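Local atomic coordinates of transcriptional regulator, SorC family (Enterococcus faecalis, PDB entry 2O0M), a protein that probably binds DNA and a carbohydrate effector as a SorC-family transcriptional regulator. Residues A[142-147]-A[235-240]; A[146-151]-A[171-176]; A[153-158]-A[189-194]; A[202-207]-A[226-231]; A[271-276]-A[290-295]. One frame throughout, in Å; residues are numbered along the deposited sequence.

Contact 1 of 5, residues A[142-147]-A[235-240]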
# COMPACT_ATOMS: atom_id res chain seq x y z
N GLY A 142 -21.95 -1.61 7.27
CA GLY A 142 -21.41 -2.24 8.47
C GLY A 142 -20.09 -1.60 8.86
O GLY A 142 -19.83 -0.44 8.54
N GLU A 143 -19.26 -2.37 9.56
CA GLU A 143 -17.99 -1.87 10.08
C GLU A 143 -16.84 -2.43 9.23
O GLU A 143 -16.57 -3.63 9.26
CB GLU A 143 -17.79 -2.28 11.54
CG GLU A 143 -18.94 -1.90 12.46
CD GLU A 143 -19.13 -0.42 12.62
OE1 GLU A 143 -18.11 0.28 12.84
OE2 GLU A 143 -20.29 0.04 12.56
N ASN A 144 -16.18 -1.55 8.49
CA ASN A 144 -15.04 -1.93 7.67
C ASN A 144 -13.75 -1.47 8.31
O ASN A 144 -13.71 -0.40 8.91
CB ASN A 144 -15.15 -1.30 6.29
CG ASN A 144 -16.45 -1.65 5.59
OD1 ASN A 144 -17.24 -0.77 5.21
ND2 ASN A 144 -16.68 -2.93 5.42
N THR A 145 -12.71 -2.29 8.19
CA THR A 145 -11.36 -1.92 8.61
C THR A 145 -10.45 -1.96 7.38
O THR A 145 -10.31 -2.99 6.73
CB THR A 145 -10.85 -2.82 9.73
OG1 THR A 145 -11.73 -2.70 10.87
CG2 THR A 145 -9.42 -2.46 10.13
N ILE A 146 -9.87 -0.80 7.07
CA ILE A 146 -9.01 -0.61 5.92
C ILE A 146 -7.58 -0.40 6.40
O ILE A 146 -7.27 0.60 7.05
CB ILE A 146 -9.43 0.61 5.08
CG1 ILE A 146 -10.88 0.48 4.62
CG2 ILE A 146 -8.51 0.77 3.87
CD1 ILE A 146 -11.87 1.18 5.51
N ALA A 147 -6.72 -1.36 6.07
CA ALA A 147 -5.31 -1.32 6.45
C ALA A 147 -4.52 -0.70 5.32
O ALA A 147 -4.63 -1.12 4.17
CB ALA A 147 -4.82 -2.69 6.76
N HIS A 235 -7.87 -8.24 11.28
CA HIS A 235 -9.24 -8.45 10.80
C HIS A 235 -9.64 -7.48 9.70
O HIS A 235 -10.81 -7.39 9.35
CB HIS A 235 -10.23 -8.35 11.96
CG HIS A 235 -10.06 -9.44 12.97
ND1 HIS A 235 -10.21 -10.77 12.66
CD2 HIS A 235 -9.73 -9.39 14.28
CE1 HIS A 235 -10.00 -11.50 13.74
NE2 HIS A 235 -9.70 -10.68 14.74
N ALA A 236 -8.68 -6.78 9.11
CA ALA A 236 -8.99 -5.85 8.02
C ALA A 236 -9.69 -6.59 6.88
O ALA A 236 -9.30 -7.69 6.52
CB ALA A 236 -7.74 -5.20 7.51
N ASN A 237 -10.74 -5.98 6.33
CA ASN A 237 -11.39 -6.52 5.13
C ASN A 237 -11.01 -5.76 3.85
O ASN A 237 -11.47 -6.09 2.76
CB ASN A 237 -12.92 -6.60 5.29
CG ASN A 237 -13.60 -5.24 5.46
OD1 ASN A 237 -13.04 -4.31 6.04
ND2 ASN A 237 -14.84 -5.15 4.97
N CYS A 238 -10.15 -4.75 3.99
CA CYS A 238 -9.63 -4.00 2.86
C CYS A 238 -8.17 -3.61 3.13
O CYS A 238 -7.80 -3.33 4.28
CB CYS A 238 -10.50 -2.77 2.65
SG CYS A 238 -10.01 -1.67 1.32
N VAL A 239 -7.35 -3.65 2.08
CA VAL A 239 -5.97 -3.18 2.14
C VAL A 239 -5.71 -2.29 0.94
O VAL A 239 -6.06 -2.64 -0.17
CB VAL A 239 -4.96 -4.34 2.16
CG1 VAL A 239 -3.52 -3.82 2.17
CG2 VAL A 239 -5.17 -5.22 3.38
N VAL A 240 -5.07 -1.15 1.19
CA VAL A 240 -4.67 -0.23 0.12
C VAL A 240 -3.18 0.07 0.29
O VAL A 240 -2.71 0.37 1.39
CB VAL A 240 -5.48 1.08 0.10
CG1 VAL A 240 -5.12 1.86 -1.14
CG2 VAL A 240 -6.96 0.80 0.14
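A147 and C238 meet in the tight half of this pairing, where A147 N gives a nearly straight hydrogen bond to C238 O (2.9 Å, N-H...O angle 167°). Toward the same strand, A147 O takes the N-H of V240 at 3.0 Å, and V239 CA makes a CA-H...O contact with that oxygen. A147 therefore bonds to both neighbours of V239, the rule in parallel sheet. On one face, I146 CG1 packs on C238 CB at 3.8 Å, while I146 CG2 lies beside V240 CG2 at 4.0 Å, the two side chains pointing the same way. With SG anti to the backbone N, C238 lays its sulfur along the isoleucine. L135 and L131 of helix 122-138 close over C238 and V240, so compact apolar residues suit this face. On the other face the small A147 CB fits against A236 CB at 3.9 Å, and V239 turns to F273, L297 and I300.

Toward the start of both segments the grip slackens. T145 O is shared by C238 N, at 3.3 Å, and by N237 N in a weak, bent bond. The amides of N144 and N237 lie close, their planes 16° apart. N144 is still buried, but T145 and N237 are partly exposed, and their polar side chains suit this solvent-facing end. The strand segments run 27° from parallel, and adjacent parallel strands with helix 122-138 over one face are consistent with the Rossmann-like alpha/beta fold of the putative sugar-binding domain.

Contact 2 of 5, residues A[146-151]-A[171-176]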
# COMPACT_ATOMS: atom_id res chain seq x y z
N ILE A 146 -9.87 -0.80 7.07
CA ILE A 146 -9.01 -0.61 5.92
C ILE A 146 -7.58 -0.40 6.40
O ILE A 146 -7.27 0.60 7.05
CB ILE A 146 -9.43 0.61 5.08
CG1 ILE A 146 -10.88 0.48 4.62
CG2 ILE A 146 -8.51 0.77 3.87
CD1 ILE A 146 -11.87 1.18 5.51
N ALA A 147 -6.72 -1.36 6.07
CA ALA A 147 -5.31 -1.32 6.45
C ALA A 147 -4.52 -0.70 5.32
O ALA A 147 -4.63 -1.12 4.17
CB ALA A 147 -4.82 -2.69 6.76
N VAL A 148 -3.71 0.29 5.64
CA VAL A 148 -3.02 1.05 4.61
C VAL A 148 -1.51 1.11 4.83
O VAL A 148 -1.02 1.09 5.96
CB VAL A 148 -3.56 2.48 4.50
CG1 VAL A 148 -5.06 2.47 4.17
CG2 VAL A 148 -3.32 3.26 5.77
N MSE A 149 -0.78 1.15 3.71
CA MSE A 149 0.61 1.52 3.72
C MSE A 149 0.81 3.00 3.45
O MSE A 149 -0.10 3.69 2.99
CB MSE A 149 1.41 0.67 2.73
CG MSE A 149 1.48 -0.79 3.10
SE MSE A 149 2.47 -1.18 4.75
CE MSE A 149 4.18 -0.65 4.19
N GLY A 150 2.01 3.48 3.73
CA GLY A 150 2.36 4.88 3.53
C GLY A 150 3.13 5.10 2.23
O GLY A 150 2.95 4.37 1.26
N GLY A 151 3.98 6.11 2.24
CA GLY A 151 4.77 6.49 1.08
C GLY A 151 4.21 7.70 0.38
O GLY A 151 3.12 8.18 0.70
N ASN A 171 -16.23 3.30 8.37
CA ASN A 171 -14.88 2.87 7.99
C ASN A 171 -13.82 3.29 9.00
O ASN A 171 -13.77 4.45 9.40
CB ASN A 171 -14.53 3.44 6.63
CG ASN A 171 -15.55 3.10 5.56
OD1 ASN A 171 -16.00 3.98 4.81
ND2 ASN A 171 -15.91 1.83 5.48
N LEU A 172 -12.98 2.33 9.39
CA LEU A 172 -11.85 2.56 10.27
C LEU A 172 -10.55 2.31 9.49
O LEU A 172 -10.38 1.25 8.87
CB LEU A 172 -11.91 1.61 11.46
CG LEU A 172 -10.79 1.69 12.48
CD1 LEU A 172 -10.89 2.98 13.26
CD2 LEU A 172 -10.81 0.49 13.39
N PHE A 173 -9.63 3.27 9.54
CA PHE A 173 -8.34 3.17 8.87
C PHE A 173 -7.24 2.90 9.88
O PHE A 173 -7.16 3.56 10.92
CB PHE A 173 -8.02 4.43 8.04
CG PHE A 173 -9.02 4.70 6.96
CD1 PHE A 173 -8.79 4.28 5.65
CD2 PHE A 173 -10.22 5.34 7.25
CE1 PHE A 173 -9.72 4.54 4.64
CE2 PHE A 173 -11.17 5.59 6.25
CZ PHE A 173 -10.92 5.17 4.94
N VAL A 174 -6.40 1.91 9.57
CA VAL A 174 -5.29 1.55 10.40
C VAL A 174 -4.07 1.31 9.51
O VAL A 174 -4.22 0.95 8.33
CB VAL A 174 -5.58 0.26 11.20
CG1 VAL A 174 -6.71 0.51 12.18
CG2 VAL A 174 -5.93 -0.91 10.27
N PRO A 175 -2.87 1.50 10.05
CA PRO A 175 -1.69 1.12 9.27
C PRO A 175 -1.60 -0.39 9.09
O PRO A 175 -1.95 -1.12 10.01
CB PRO A 175 -0.54 1.59 10.16
CG PRO A 175 -1.12 1.52 11.55
CD PRO A 175 -2.52 2.01 11.39
N ALA A 176 -1.11 -0.85 7.94
CA ALA A 176 -0.97 -2.29 7.68
C ALA A 176 0.26 -2.87 8.38
O ALA A 176 0.32 -4.07 8.69
CB ALA A 176 -0.88 -2.57 6.21
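I146 N points at L172 O in an almost linear hydrogen bond of 2.8 Å (N-H...O angle 173°), and I146 O in turn receives V174 N at 3.0 Å. One step on, V148 repeats the scheme: its N reaches V174 O at 2.8 Å and its O accepts A176 N, also at 2.8 Å, where segment 171-176 leaves the strand after P175. The proline has no N-H, but the bonds to this strand use V174 and A176, so none is lost. These bonds join the two parallel strands of a beta-alpha-beta unit, strand 142-148, helix 152-159 and strand 169-175, with the helix carrying the chain from the end of one strand back to the start of the next. Beyond the backbone, I146 CD1 sits over one face of the F173 ring, 4.2 Å from its centroid, a CH-pi contact, and V148 CG1 lies at the ring edge. F173 and I146 run side by side, a flat ring matching a branched chain. On the opposite face A147 CB meets A176 CB at 4.0 Å, and the bent selenomethionine M149 brings SE to 3.9 Å from that same A176 methyl.

Contact 3 of 5, residues A[153-158]-A[189-194]. With PO4 (phosphate ion), chain B.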
# COMPACT_ATOMS: atom_id res chain seq x y z
N THR A 153 3.11 8.27 -2.78
CA THR A 153 1.87 8.06 -3.52
C THR A 153 0.67 8.03 -2.59
O THR A 153 -0.32 8.72 -2.82
CB THR A 153 1.93 6.75 -4.30
OG1 THR A 153 2.99 6.83 -5.25
CG2 THR A 153 0.63 6.48 -5.02
N MSE A 154 0.77 7.22 -1.55
CA MSE A 154 -0.35 7.07 -0.63
C MSE A 154 -0.67 8.37 0.13
O MSE A 154 -1.84 8.65 0.41
CB MSE A 154 -0.07 5.93 0.34
CG MSE A 154 -0.07 4.56 -0.32
SE MSE A 154 -1.82 4.03 -0.98
CE MSE A 154 -2.71 3.98 0.74
N ALA A 155 0.35 9.16 0.46
CA ALA A 155 0.14 10.43 1.15
C ALA A 155 -0.71 11.36 0.27
O ALA A 155 -1.68 11.97 0.72
CB ALA A 155 1.46 11.08 1.46
N MSE A 156 -0.36 11.40 -1.01
CA MSE A 156 -1.10 12.25 -1.95
C MSE A 156 -2.50 11.74 -2.24
O MSE A 156 -3.47 12.52 -2.34
CB MSE A 156 -0.32 12.41 -3.25
CG MSE A 156 0.96 13.19 -3.08
SE MSE A 156 0.74 14.98 -2.32
CE MSE A 156 -0.95 15.47 -3.10
N VAL A 157 -2.62 10.42 -2.40
CA VAL A 157 -3.93 9.80 -2.53
C VAL A 157 -4.82 10.16 -1.34
O VAL A 157 -5.97 10.58 -1.52
CB VAL A 157 -3.81 8.25 -2.64
CG1 VAL A 157 -5.18 7.60 -2.44
CG2 VAL A 157 -3.20 7.86 -3.98
N ALA A 158 -4.30 9.98 -0.13
CA ALA A 158 -5.07 10.24 1.08
C ALA A 158 -5.58 11.69 1.12
O ALA A 158 -6.74 11.93 1.44
CB ALA A 158 -4.25 9.92 2.32
N ASN A 189 0.68 5.54 9.62
CA ASN A 189 -0.18 6.19 10.63
C ASN A 189 -0.74 7.50 10.09
O ASN A 189 -1.92 7.81 10.27
CB ASN A 189 0.58 6.52 11.93
CG ASN A 189 0.67 5.37 12.92
OD1 ASN A 189 1.54 5.37 13.83
ND2 ASN A 189 -0.19 4.39 12.76
N SER A 190 0.14 8.28 9.47
CA SER A 190 -0.25 9.59 8.95
C SER A 190 -1.25 9.45 7.82
O SER A 190 -2.26 10.18 7.78
CB SER A 190 0.99 10.36 8.50
OG SER A 190 1.85 10.56 9.61
N ILE A 191 -1.01 8.50 6.91
CA ILE A 191 -1.95 8.25 5.81
C ILE A 191 -3.31 7.84 6.40
O ILE A 191 -4.35 8.30 5.96
CB ILE A 191 -1.40 7.17 4.80
CG1 ILE A 191 -0.47 7.79 3.74
CG2 ILE A 191 -2.52 6.50 4.06
CD1 ILE A 191 0.79 8.39 4.26
N SER A 192 -3.31 6.99 7.43
CA SER A 192 -4.57 6.53 8.05
C SER A 192 -5.39 7.70 8.58
O SER A 192 -6.62 7.77 8.39
CB SER A 192 -4.28 5.56 9.20
OG SER A 192 -3.57 4.42 8.74
N ALA A 193 -4.70 8.64 9.23
CA ALA A 193 -5.37 9.77 9.86
C ALA A 193 -5.96 10.69 8.81
O ALA A 193 -7.11 11.16 8.94
CB ALA A 193 -4.42 10.53 10.76
N VAL A 194 -5.19 10.93 7.76
CA VAL A 194 -5.66 11.78 6.66
C VAL A 194 -6.85 11.14 5.95
O VAL A 194 -7.87 11.79 5.69
CB VAL A 194 -4.53 12.13 5.68
CG1 VAL A 194 -5.07 12.87 4.45
CG2 VAL A 194 -3.48 12.99 6.39
P PO4 B . 6.29 5.77 -3.05
O1 PO4 B . 6.93 5.02 -4.16
O2 PO4 B . 4.88 6.12 -3.35
O3 PO4 B . 6.45 5.02 -1.77
O4 PO4 B . 7.06 7.04 -2.83
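I191 swings its CG1 beside its backbone N (chi1 -85°) and turns CD1 back at chi2 64°, which delivers the longer branch onto the backbone between M154 and A155. CG1 comes within 3.6 Å of A155 N, and CD1 lies 3.9 Å from A155 CB. The I191 side chain crosses that of selenomethionine M154 at about a right angle. One turn along, V194 holds CG1 anti to its backbone N and sets it 3.7 Å from A158 CB. Alanines at 155 and 158 suit the interface, because a bare methyl lets the isoleucine and valine branches settle close to the backbone; the short helical segments run 9.0 Å apart and 13° from parallel. Packing here is wholly apolar. The polar business lies at the start of the first helix, where T153 N and T153 OG1 both donate to O2 of the phosphate, each at 2.8 Å. R252 and K312 also bind this ion, which probably came from the crystallisation liquor but marks a site fit for an anion, possibly a sugar effector's phosphate. Both helices, 152-159 and 188-199, rest on the sheet: M154, I191 and S192 touch V148, S192 reaches F173 and P175, and M195 closes against M154 and A158.

Contact 4 of 5, residues A[202-207]-A[226-231]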
# COMPACT_ATOMS: atom_id res chain seq x y z
N ASN A 202 -12.87 7.05 10.69
CA ASN A 202 -12.05 7.09 11.87
C ASN A 202 -10.75 6.35 11.65
O ASN A 202 -10.61 5.62 10.68
CB ASN A 202 -12.83 6.48 13.03
CG ASN A 202 -13.90 7.41 13.55
OD1 ASN A 202 -13.59 8.38 14.24
ND2 ASN A 202 -15.15 7.15 13.19
N TYR A 203 -9.79 6.56 12.54
CA TYR A 203 -8.52 5.86 12.47
C TYR A 203 -8.08 5.40 13.83
O TYR A 203 -8.53 5.92 14.86
CB TYR A 203 -7.43 6.73 11.82
CG TYR A 203 -6.88 7.86 12.68
CD1 TYR A 203 -5.70 7.70 13.39
CD2 TYR A 203 -7.53 9.09 12.75
CE1 TYR A 203 -5.18 8.73 14.16
CE2 TYR A 203 -7.02 10.13 13.52
CZ TYR A 203 -5.85 9.93 14.24
OH TYR A 203 -5.32 10.94 15.02
N ARG A 204 -7.20 4.41 13.82
CA ARG A 204 -6.46 4.01 14.99
C ARG A 204 -5.00 3.86 14.62
O ARG A 204 -4.65 3.02 13.80
CB ARG A 204 -7.02 2.71 15.56
CG ARG A 204 -8.40 2.87 16.19
CD ARG A 204 -8.33 3.60 17.51
NE ARG A 204 -7.64 2.83 18.52
CZ ARG A 204 -8.18 1.84 19.22
NH1 ARG A 204 -9.45 1.48 19.04
NH2 ARG A 204 -7.44 1.21 20.12
N ALA A 205 -4.15 4.69 15.22
CA ALA A 205 -2.72 4.64 14.97
C ALA A 205 -2.14 3.47 15.72
O ALA A 205 -2.63 3.10 16.78
CB ALA A 205 -2.05 5.93 15.39
N LEU A 206 -1.09 2.88 15.16
CA LEU A 206 -0.33 1.85 15.82
C LEU A 206 0.88 2.55 16.40
O LEU A 206 1.71 3.07 15.66
CB LEU A 206 0.08 0.76 14.83
CG LEU A 206 0.98 -0.35 15.36
CD1 LEU A 206 0.30 -1.17 16.45
CD2 LEU A 206 1.38 -1.23 14.21
N TYR A 207 0.95 2.61 17.73
CA TYR A 207 1.93 3.47 18.37
C TYR A 207 3.24 2.73 18.55
O TYR A 207 3.71 2.45 19.64
CB TYR A 207 1.35 4.08 19.66
CG TYR A 207 0.47 5.28 19.34
CD1 TYR A 207 -0.90 5.24 19.47
CD2 TYR A 207 1.02 6.45 18.86
CE1 TYR A 207 -1.69 6.35 19.17
CE2 TYR A 207 0.23 7.58 18.55
CZ TYR A 207 -1.12 7.52 18.70
OH TYR A 207 -1.87 8.65 18.38
N ILE A 226 -1.68 -1.68 22.19
CA ILE A 226 -0.96 -2.09 20.98
C ILE A 226 -1.58 -3.36 20.40
O ILE A 226 -1.79 -3.48 19.19
CB ILE A 226 0.53 -2.32 21.28
CG1 ILE A 226 1.23 -1.02 21.69
CG2 ILE A 226 1.25 -3.00 20.09
CD1 ILE A 226 1.44 -0.01 20.57
N GLN A 227 -1.87 -4.32 21.27
CA GLN A 227 -2.48 -5.59 20.87
C GLN A 227 -3.81 -5.36 20.19
O GLN A 227 -4.16 -6.03 19.21
CB GLN A 227 -2.71 -6.50 22.09
CG GLN A 227 -1.45 -7.06 22.73
CD GLN A 227 -1.73 -7.71 24.09
OE1 GLN A 227 -2.86 -7.69 24.60
NE2 GLN A 227 -0.69 -8.29 24.69
N GLU A 228 -4.57 -4.41 20.73
CA GLU A 228 -5.89 -4.08 20.22
C GLU A 228 -5.78 -3.62 18.78
O GLU A 228 -6.55 -4.05 17.93
CB GLU A 228 -6.50 -2.99 21.10
CG GLU A 228 -7.91 -2.57 20.76
CD GLU A 228 -8.54 -1.77 21.89
OE1 GLU A 228 -8.40 -2.19 23.07
OE2 GLU A 228 -9.16 -0.73 21.62
N VAL A 229 -4.81 -2.76 18.49
CA VAL A 229 -4.63 -2.28 17.12
C VAL A 229 -4.10 -3.39 16.20
O VAL A 229 -4.57 -3.51 15.06
CB VAL A 229 -3.77 -1.00 17.05
CG1 VAL A 229 -3.57 -0.56 15.59
CG2 VAL A 229 -4.44 0.11 17.85
N LEU A 230 -3.15 -4.20 16.67
CA LEU A 230 -2.67 -5.34 15.88
C LEU A 230 -3.81 -6.30 15.55
O LEU A 230 -3.87 -6.84 14.45
CB LEU A 230 -1.52 -6.08 16.58
CG LEU A 230 -0.20 -5.30 16.67
CD1 LEU A 230 0.77 -6.05 17.58
CD2 LEU A 230 0.43 -5.05 15.29
N THR A 231 -4.74 -6.48 16.48
CA THR A 231 -5.90 -7.33 16.23
C THR A 231 -6.82 -6.71 15.18
O THR A 231 -7.28 -7.41 14.28
CB THR A 231 -6.64 -7.64 17.55
OG1 THR A 231 -5.76 -8.35 18.41
CG2 THR A 231 -7.89 -8.48 17.31
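R204 offers the edge of its guanidinium to E228, whose OE2 lies only 5° out of the guanidinium plane and 3.0 Å from R204 NH2 in a salt bridge. The carboxylate is turned nearly square to the guanidinium, the planes 80° apart, and NH2 meets OE2 from above the carboxylate plane. A second, weak bond from R204 NH1 to E228 OE2 spans 3.4 Å. V229 CG2 approaches the same guanidinium obliquely. One face of the Y207 ring carries A205 CB, 3.7 Å above the plane and offset toward the rim. The charged pair sits at the outer margin, a fitting place for long, flexible side chains, and deeper in the contact becomes apolar. L206, its CG anti to the backbone N (chi1 175°), reaches against the helix: CB meets V229 CG1 at 4.0 Å, and CD1 touches both I226 CG2 and L230 CD2, 4.1 Å from the latter. I226 CD1 approaches Y207 O at 3.5 Å. A leucine, through CB and its methyls, can touch I226, V229 and L230 on one helical side. Segment 202-207 leaves the sheet edge beside strand 169-175, with R204 over L172 and V174 and L206 on P175, while helix 224-234 is backed by helix 214-221 through L220 and L221.

Contact 5 of 5, residues A[271-276]-A[290-295]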
# COMPACT_ATOMS: atom_id res chain seq x y z
N GLU A 271 9.24 -3.27 -3.78
CA GLU A 271 8.91 -3.41 -2.37
C GLU A 271 7.39 -3.29 -2.20
O GLU A 271 6.70 -2.54 -2.91
CB GLU A 271 9.62 -2.31 -1.56
CG GLU A 271 9.42 -2.39 -0.04
CD GLU A 271 8.12 -1.81 0.44
OE1 GLU A 271 7.45 -1.07 -0.32
OE2 GLU A 271 7.74 -2.09 1.60
N SER A 272 6.87 -4.04 -1.23
CA SER A 272 5.52 -3.80 -0.75
C SER A 272 5.35 -4.46 0.62
O SER A 272 5.77 -5.61 0.82
CB SER A 272 4.49 -4.34 -1.74
OG SER A 272 3.22 -3.82 -1.46
N PHE A 273 4.75 -3.73 1.56
CA PHE A 273 4.48 -4.24 2.92
C PHE A 273 5.74 -4.67 3.69
O PHE A 273 5.65 -5.44 4.66
CB PHE A 273 3.49 -5.41 2.91
CG PHE A 273 2.25 -5.18 2.12
CD1 PHE A 273 1.23 -4.39 2.61
CD2 PHE A 273 2.08 -5.80 0.90
CE1 PHE A 273 0.06 -4.20 1.86
CE2 PHE A 273 0.92 -5.60 0.16
CZ PHE A 273 -0.06 -4.81 0.64
N GLY A 274 6.90 -4.18 3.29
CA GLY A 274 8.15 -4.58 3.93
C GLY A 274 8.73 -5.87 3.40
O GLY A 274 9.60 -6.49 4.07
N TYR A 275 8.23 -6.30 2.24
CA TYR A 275 8.82 -7.40 1.48
C TYR A 275 9.48 -6.84 0.24
O TYR A 275 8.96 -5.91 -0.37
CB TYR A 275 7.77 -8.42 1.05
CG TYR A 275 6.99 -9.03 2.21
CD1 TYR A 275 7.37 -10.24 2.77
CD2 TYR A 275 5.90 -8.38 2.75
CE1 TYR A 275 6.66 -10.79 3.83
CE2 TYR A 275 5.19 -8.90 3.81
CZ TYR A 275 5.56 -10.12 4.34
OH TYR A 275 4.83 -10.63 5.40
N PHE A 276 10.62 -7.43 -0.15
CA PHE A 276 11.33 -7.02 -1.36
C PHE A 276 11.33 -8.14 -2.39
O PHE A 276 11.57 -9.28 -2.04
CB PHE A 276 12.76 -6.60 -1.01
CG PHE A 276 12.81 -5.36 -0.19
CD1 PHE A 276 12.99 -4.13 -0.80
CD2 PHE A 276 12.60 -5.40 1.19
CE1 PHE A 276 13.01 -2.97 -0.07
CE2 PHE A 276 12.60 -4.23 1.94
CZ PHE A 276 12.80 -3.02 1.32
N ILE A 290 5.59 -6.40 11.82
CA ILE A 290 4.69 -5.89 12.83
C ILE A 290 3.40 -5.54 12.10
O ILE A 290 3.31 -4.48 11.51
CB ILE A 290 5.23 -4.63 13.52
CG1 ILE A 290 6.67 -4.86 14.00
CG2 ILE A 290 4.30 -4.22 14.66
CD1 ILE A 290 7.35 -3.63 14.54
N GLY A 291 2.44 -6.46 12.10
CA GLY A 291 1.18 -6.27 11.37
C GLY A 291 0.97 -7.32 10.28
O GLY A 291 1.29 -8.49 10.46
N LEU A 292 0.45 -6.89 9.14
CA LEU A 292 -0.05 -7.80 8.12
C LEU A 292 0.99 -8.79 7.59
O LEU A 292 2.11 -8.42 7.29
CB LEU A 292 -0.57 -6.99 6.93
CG LEU A 292 -0.94 -7.82 5.70
CD1 LEU A 292 -2.39 -8.30 5.78
CD2 LEU A 292 -0.69 -7.05 4.41
N GLN A 293 0.58 -10.05 7.46
CA GLN A 293 1.36 -11.05 6.72
C GLN A 293 0.99 -11.08 5.24
O GLN A 293 -0.19 -11.08 4.89
CB GLN A 293 1.11 -12.44 7.28
CG GLN A 293 1.46 -12.61 8.71
CD GLN A 293 1.26 -14.05 9.19
OE1 GLN A 293 1.81 -14.98 8.61
NE2 GLN A 293 0.45 -14.22 10.23
N LEU A 294 1.99 -11.14 4.37
CA LEU A 294 1.75 -11.21 2.93
C LEU A 294 0.78 -12.34 2.59
O LEU A 294 -0.15 -12.16 1.80
CB LEU A 294 3.07 -11.41 2.18
CG LEU A 294 3.09 -11.31 0.66
CD1 LEU A 294 2.69 -9.93 0.20
CD2 LEU A 294 4.47 -11.65 0.14
N LYS A 295 0.99 -13.51 3.20
CA LYS A 295 0.16 -14.69 2.91
C LYS A 295 -1.33 -14.44 3.17
O LYS A 295 -2.20 -15.05 2.54
CB LYS A 295 0.63 -15.92 3.70
CG LYS A 295 0.13 -16.00 5.14
CD LYS A 295 0.51 -17.32 5.79
CE LYS A 295 -0.02 -17.43 7.20
NZ LYS A 295 0.75 -18.46 7.96
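Y275 and L294 make the polar link of this contact: L294 N donates to Y275 OH at 3.1 Å in a nearly straight bond (N-H...O angle 166°), the phenol oxygen acting as acceptor for a backbone N-H in an irregular loop. A tyrosine suits the place, being long enough to span the gap and tipped with oxygen. Within the hairpin, S272 and Y275 exchange two backbone bonds, S272 N to Y275 O and Y275 N to S272 O, closing a type I' turn. F273 and G274 hold its two corners with positive phi, a setting natural to glycine and less so to phenylalanine. G274 N also gives a bond of 2.8 Å to E271 OE2, and that same carboxylate makes a salt bridge with R253, so two partners steady it.

The CH-pi contacts lie over ring faces. L294 CB stands over Y275, 3.9 Å from the ring centroid, the two side chains sliding past each other in opposite directions. L292 CD2 sits over F273 at 4.1 Å from its centroid. Y275 sets its CG beside its own backbone N (chi1 -58°), which carries the ring out to the loop.

Plain apolar packing completes the account: F273 CD2 meets L294 CD1 at 4.2 Å, and F273 also touches M149 and L297. Phenylalanine at the turn corner thus plugs the hairpin into the interior. Apolar ring faces and one accepting hydroxyl imply that the loop 290-295, lacking strand pairing here, is fastened by side chains of the hairpin, the one hydrogen bond pairing a loop backbone N-H with the Y275 hydroxyl.

How the contacts relate
Contacts 1 and 2 share I146 and A147 and are the buried core, joining three adjacent parallel strands through backbone hydrogen bonds. Contact 3 lies beside them and is apolar across its segments, because its helices pack against the sheet and each other rather than pairing in it. At the margin, contact 4 is only partly buried and alone carries a salt bridge across its segments, while the backbone of 202-204 extends the sheet from F173. Contact 5 is buried too, but its loop relies on CH-pi faces and a phenol bond in place of strand pairing. Contacts 3 and 5 stand on opposite sides of the chain's centre, their centres about 18 Å apart.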